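Local coordinates for YfkN protein (Bacillus subtilis subsp. subtilis, PDB 3GVE) that belongs to the calcineurin-like metallophosphoesterase family and holds a manganese and a magnesium ion side by side in its metal centre, at residues I212-T217 and A244-H249; L15-I20 and L59-D64. All blocks are in the same frame, centred on the assembly; numbering follows the deposited sequence.

Interaction 1 of 2, residues I212-T217 and A244-H249; sequences IALAHT and AIISGH. With MG (magnesium ion), chain D.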
loop_
_atom_site.group_PDB
_atom_site.type_symbol
_atom_site.label_atom_id
_atom_site.label_comp_id
_atom_site.label_asym_id
_atom_site.label_seq_id
_atom_site.Cartn_x
_atom_site.Cartn_y
_atom_site.Cartn_z
ATOM N N ILE A 212 -4.078 -17.325 24.294
ATOM C CA ILE A 212 -3.357 -16.465 23.281
ATOM C C ILE A 212 -4.404 -15.686 22.547
ATOM O O ILE A 212 -5.364 -16.260 21.979
ATOM C CB ILE A 212 -2.551 -17.351 22.339
ATOM C CG1 ILE A 212 -1.477 -18.134 23.129
ATOM C CG2 ILE A 212 -1.880 -16.448 21.304
ATOM C CD1 ILE A 212 -0.871 -19.265 22.357
ATOM N N ALA A 213 -4.288 -14.360 22.598
ATOM C CA ALA A 213 -5.195 -13.500 21.847
ATOM C C ALA A 213 -4.620 -13.164 20.486
ATOM O O ALA A 213 -3.500 -12.563 20.448
ATOM C CB ALA A 213 -5.412 -12.190 22.647
ATOM N N LEU A 214 -5.341 -13.512 19.437
ATOM C CA LEU A 214 -5.035 -13.068 18.096
ATOM C C LEU A 214 -5.844 -11.782 17.891
ATOM O O LEU A 214 -6.962 -11.784 17.419
ATOM C CB LEU A 214 -5.373 -14.175 17.101
ATOM C CG LEU A 214 -4.758 -15.545 17.463
ATOM C CD1 LEU A 214 -5.150 -16.612 16.465
ATOM C CD2 LEU A 214 -3.249 -15.502 17.617
ATOM N N ALA A 215 -5.241 -10.684 18.328
ATOM C CA ALA A 215 -5.920 -9.408 18.379
ATOM C C ALA A 215 -5.593 -8.597 17.140
ATOM O O ALA A 215 -4.558 -7.971 17.061
ATOM C CB ALA A 215 -5.506 -8.661 19.643
ATOM N N HIS A 216 -6.499 -8.629 16.167
ATOM C CA HIS A 216 -6.275 -7.864 14.937
ATOM C C HIS A 216 -6.674 -6.424 15.197
ATOM O O HIS A 216 -7.748 -5.972 14.847
ATOM C CB HIS A 216 -6.976 -8.401 13.677
ATOM C CG HIS A 216 -6.483 -7.720 12.434
ATOM N ND1 HIS A 216 -5.377 -8.164 11.750
ATOM C CD2 HIS A 216 -6.841 -6.554 11.844
ATOM C CE1 HIS A 216 -5.101 -7.330 10.764
ATOM N NE2 HIS A 216 -5.981 -6.348 10.794
ATOM N N THR A 217 -5.747 -5.731 15.837
ATOM C CA THR A 217 -5.974 -4.395 16.365
ATOM C C THR A 217 -4.629 -3.918 16.896
ATOM O O THR A 217 -3.830 -4.707 17.332
ATOM C CB THR A 217 -7.079 -4.419 17.459
ATOM O OG1 THR A 217 -7.393 -3.089 17.880
ATOM C CG2 THR A 217 -6.679 -5.268 18.671
ATOM N N ALA A 244 -0.783 -13.969 26.376
ATOM C CA ALA A 244 0.025 -13.473 25.257
ATOM C C ALA A 244 -0.896 -12.801 24.266
ATOM O O ALA A 244 -1.989 -13.272 24.049
ATOM C CB ALA A 244 0.743 -14.630 24.593
ATOM N N ILE A 245 -0.413 -11.719 23.664
ATOM C CA ILE A 245 -1.177 -10.970 22.669
ATOM C C ILE A 245 -0.375 -10.787 21.386
ATOM O O ILE A 245 0.727 -10.270 21.401
ATOM C CB ILE A 245 -1.596 -9.576 23.196
ATOM C CG1 ILE A 245 -2.467 -9.722 24.449
ATOM C CG2 ILE A 245 -2.344 -8.802 22.109
ATOM C CD1 ILE A 245 -2.661 -8.387 25.233
ATOM N N ILE A 246 -0.962 -11.219 20.282
ATOM C CA ILE A 246 -0.458 -10.892 18.960
ATOM C C ILE A 246 -1.267 -9.678 18.474
ATOM O O ILE A 246 -2.487 -9.703 18.490
ATOM C CB ILE A 246 -0.632 -12.058 17.968
ATOM C CG1 ILE A 246 -0.165 -13.401 18.564
ATOM C CG2 ILE A 246 0.081 -11.750 16.651
ATOM C CD1 ILE A 246 1.210 -13.378 19.176
ATOM N N SER A 247 -0.561 -8.635 18.051
ATOM C CA SER A 247 -1.177 -7.407 17.608
ATOM C C SER A 247 -0.812 -7.217 16.148
ATOM O O SER A 247 0.141 -7.744 15.646
ATOM C CB SER A 247 -0.666 -6.247 18.474
ATOM O OG SER A 247 -1.165 -4.986 18.070
ATOM N N GLY A 248 -1.623 -6.436 15.481
ATOM C CA GLY A 248 -1.443 -6.096 14.071
ATOM C C GLY A 248 -2.196 -4.814 13.718
ATOM O O GLY A 248 -2.269 -3.902 14.522
ATOM N N HIS A 249 -2.747 -4.824 12.509
ATOM C CA HIS A 249 -3.619 -3.809 11.951
ATOM C C HIS A 249 -2.875 -2.520 11.582
ATOM O O HIS A 249 -3.056 -2.020 10.501
ATOM C CB HIS A 249 -4.817 -3.552 12.872
ATOM C CG HIS A 249 -5.821 -2.602 12.305
ATOM N ND1 HIS A 249 -6.493 -2.844 11.124
ATOM C CD2 HIS A 249 -6.268 -1.407 12.761
ATOM C CE1 HIS A 249 -7.311 -1.836 10.881
ATOM N NE2 HIS A 249 -7.190 -0.950 11.855
HETATM MG MG MG D . -6.295 -4.519 9.394
HETATM O O HOH W 1 -4.403 -3.209 8.582
#
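His216 and His249 meet at a magnesium ion, each giving it one ring nitrogen: NE2 of His216 at 2.3 Å from the metal and ND1 of His249 at 2.4 Å. The two imidazoles stand rim to rim with planes 69° apart, neither over the face of the other, as expected of ligands that converge on one ion from different directions. CG of His216 lies anti to the backbone N (chi1 -169°), which carries the ring forward past the end of its strand to the metal. Asp64, Asn108 and a water complete the coordination. Second-shell bonds help to set both ring orientations, since ND1 of His216 pairs with Asn62 O and NE2 of His249 with Glu229.

Behind the histidines, Thr217 O accepts a bond from Ser247 OG at 2.8 Å, in the carbonyl plane on a lone pair, in the modelled conformer of this serine, one of two; a weak bond comes from Gly248 N. These links continue the pairing toward the metal-binding residues. The ladder itself is parallel: Ala213 N binds Ala244 O, Ile246 N binds Ala213 O and Ala215 N binds Ile246 O, so that both polar backbone atoms of Ala213 are used across the pair.

Apolar packing follows the alternation of the strands. On one face Leu214 and Ile246 run side by side, CD2 of the leucine 3.8 Å from CG1 of the isoleucine; on the other, Ala215 CB lies 4.0 Å from Ile245 CG2.

The segments belong to a beta-alpha-beta unit whose helix 232-238 packs on the face of Ala215, Ile245 and Ser247, while strand 9-17 meets the face of Ile212, Ala244 and Ile246. In the sheet, strand 160-170 flanks 210-215 and strand 275-280 flanks 244-247.

Interaction 2 of 2, residues L15-I20 and L59-D64; sequences LATTDI and LVDNGD. With MN (manganese (II) ion), chain C; MG (magnesium ion), chain D.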
loop_
_atom_site.group_PDB
_atom_site.type_symbol
_atom_site.label_atom_id
_atom_site.label_comp_id
_atom_site.label_asym_id
_atom_site.label_seq_id
_atom_site.Cartn_x
_atom_site.Cartn_y
_atom_site.Cartn_z
ATOM N N LEU A 15 5.132 -18.305 17.635
ATOM C CA LEU A 15 5.564 -17.550 16.452
ATOM C C LEU A 15 4.335 -16.984 15.757
ATOM O O LEU A 15 3.333 -17.663 15.680
ATOM C CB LEU A 15 6.311 -18.470 15.500
ATOM C CG LEU A 15 7.436 -19.316 16.120
ATOM C CD1 LEU A 15 8.091 -20.149 15.024
ATOM C CD2 LEU A 15 8.472 -18.450 16.827
ATOM N N ALA A 16 4.422 -15.750 15.260
ATOM C CA ALA A 16 3.237 -15.058 14.735
ATOM C C ALA A 16 3.482 -14.245 13.481
ATOM O O ALA A 16 4.465 -13.488 13.406
ATOM C CB ALA A 16 2.642 -14.137 15.807
ATOM N N THR A 17 2.558 -14.374 12.521
ATOM C CA THR A 17 2.556 -13.448 11.358
ATOM C C THR A 17 1.341 -12.562 11.447
ATOM O O THR A 17 0.321 -12.894 12.163
ATOM C CB THR A 17 2.569 -14.242 10.047
ATOM O OG1 THR A 17 1.520 -15.249 10.075
ATOM C CG2 THR A 17 3.895 -14.926 9.854
ATOM N N THR A 18 1.405 -11.407 10.819
ATOM C CA THR A 18 0.251 -10.525 10.735
ATOM C C THR A 18 0.296 -9.693 9.465
ATOM O O THR A 18 1.358 -9.377 8.965
ATOM C CB THR A 18 0.146 -9.570 11.976
ATOM O OG1 THR A 18 -1.179 -9.008 12.059
ATOM C CG2 THR A 18 1.193 -8.445 11.919
ATOM N N ASP A 19 -0.876 -9.315 8.981
ATOM C CA ASP A 19 -0.990 -8.389 7.861
ATOM C C ASP A 19 -0.133 -8.816 6.656
ATOM O O ASP A 19 0.477 -8.013 5.981
ATOM C CB ASP A 19 -0.696 -6.944 8.316
ATOM C CG ASP A 19 -1.746 -6.425 9.283
ATOM O OD1 ASP A 19 -2.737 -5.828 8.812
ATOM O OD2 ASP A 19 -1.575 -6.625 10.508
ATOM N N ILE A 20 -0.166 -10.115 6.301
ATOM C CA ILE A 20 0.612 -10.694 5.194
ATOM C C ILE A 20 0.068 -10.160 3.870
ATOM O O ILE A 20 0.838 -9.951 2.924
ATOM C CB ILE A 20 0.557 -12.251 5.275
ATOM C CG1 ILE A 20 1.393 -12.748 6.419
ATOM C CG2 ILE A 20 1.049 -12.854 3.985
ATOM C CD1 ILE A 20 2.730 -12.547 6.389
ATOM N N LEU A 59 2.493 -21.784 16.054
ATOM C CA LEU A 59 2.544 -20.840 14.947
ATOM C C LEU A 59 1.132 -20.320 14.651
ATOM O O LEU A 59 0.218 -21.070 14.405
ATOM C CB LEU A 59 3.156 -21.519 13.719
ATOM C CG LEU A 59 3.111 -20.726 12.402
ATOM C CD1 LEU A 59 3.951 -19.445 12.488
ATOM C CD2 LEU A 59 3.611 -21.621 11.261
ATOM N N VAL A 60 0.986 -19.005 14.696
ATOM C CA VAL A 60 -0.327 -18.367 14.529
ATOM C C VAL A 60 -0.271 -17.211 13.549
ATOM O O VAL A 60 0.743 -16.561 13.394
ATOM C CB VAL A 60 -0.889 -17.863 15.891
ATOM C CG1 VAL A 60 -0.987 -19.038 16.880
ATOM C CG2 VAL A 60 -0.029 -16.753 16.476
ATOM N N ASP A 61 -1.389 -16.982 12.886
ATOM C CA ASP A 61 -1.537 -15.807 12.027
ATOM C C ASP A 61 -2.576 -14.862 12.599
ATOM O O ASP A 61 -3.578 -15.303 13.139
ATOM C CB ASP A 61 -1.956 -16.191 10.615
ATOM C CG ASP A 61 -1.991 -14.991 9.697
ATOM O OD1 ASP A 61 -0.923 -14.459 9.349
ATOM O OD2 ASP A 61 -3.088 -14.550 9.376
ATOM N N ASN A 62 -2.330 -13.568 12.444
ATOM C CA ASN A 62 -3.191 -12.549 13.033
ATOM C C ASN A 62 -4.159 -11.811 12.106
ATOM O O ASN A 62 -4.717 -10.799 12.501
ATOM C CB ASN A 62 -2.326 -11.536 13.793
ATOM C CG ASN A 62 -3.063 -10.904 14.973
ATOM O OD1 ASN A 62 -3.786 -11.578 15.696
ATOM N ND2 ASN A 62 -2.851 -9.594 15.175
ATOM N N GLY A 63 -4.371 -12.333 10.896
ATOM C CA GLY A 63 -5.356 -11.762 9.988
ATOM C C GLY A 63 -4.813 -10.721 9.017
ATOM O O GLY A 63 -3.628 -10.438 8.998
ATOM N N ASP A 64 -5.708 -10.156 8.209
ATOM C CA ASP A 64 -5.351 -9.382 6.996
ATOM C C ASP A 64 -4.393 -10.235 6.139
ATOM O O ASP A 64 -3.295 -9.829 5.778
ATOM C CB ASP A 64 -4.765 -7.996 7.330
ATOM C CG ASP A 64 -5.824 -6.922 7.429
ATOM O OD1 ASP A 64 -7.018 -7.283 7.482
ATOM O OD2 ASP A 64 -5.434 -5.733 7.484
HETATM MN MN MN C . -3.468 -4.628 7.180
HETATM MG MG MG D . -6.295 -4.519 9.394
HETATM O O HOH W 2 -1.609 -12.168 7.847
HETATM O O HOH W 1 -4.403 -3.209 8.582
HETATM O O HOH W 3 -4.467 -3.144 5.823
#
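Two parallel strands that run out into metal-binding loops form this contact, a buried part of the calcineurin-like metallophosphoesterase fold in which strand 57-61 lies beside strand 9-17 in a mixed sheet. Leu15, Ala16 and Thr17 pair with Leu59, Val60 and Asp61, and the short strand segments cross at 21°. Val60 N binds Leu15 O, Thr17 N binds Val60 O, and Asn62 N continues the series to Thr17 O. Side chains pack in register: Ala16 CB touches Val60 CG2 at 3.8 Å on the face turned to Ile246, while Leu15 CB meets Leu59 CD1 on the face beside helix 40-53.

At the last bridged pair, polar side chains take over. Asp61 crosses Thr17 at about a right angle and receives its hydroxyl: OG1 of Thr17 reaches OD1 of Asp61 at 2.7 Å, on the anti lone pair. The other oxygen, OD2, accepts from Gly63 N in an Asx turn, met from well above the carboxylate plane. Both oxygens being occupied, the carboxylate is restrained in its rotation and helps to shape the loop toward Asp64. Past the strands, Gly63 O takes Asp19 N, and a water links Ile20 N, Asp61 OD1 and Gly63 O.

At the far end Asp19 and Asp64 lie side by side, their carboxylate planes 87° apart. Thr18 OG1 donates to Asp19 OD2, steadying that carboxylate while its OD1 binds manganese. His21 and His251 also bind this ion. Asp19 OD1 and Asp64 OD2 lie 3.0 Å apart because both bind the manganese. The Asp64 carboxylate also has a polar partner in His109, while its OD2 bridges the two metals, 2.3 Å from the manganese and 2.4 Å from the magnesium.

Overall arrangement
Followed from the N terminus, the chain first closes interaction 2, where 15-20 is joined by 59-64 after an intervening span that includes helix 40-53. Interaction 1 closes later, as 244-249 returns beside 212-217 by way of helix 232-238. The two loops are in series, neither nested nor crossed. Each pairs parallel strands in a different sheet, and the sheets pack together through Ala16, Val60 and Ile246. The loops after the strands then converge on the metal pair. Direct bonds join them, including His249 N to Asp19 OD2, and both contacts share a magnesium ion and a water. The metal centre thus sits where two sheets' loop ends meet.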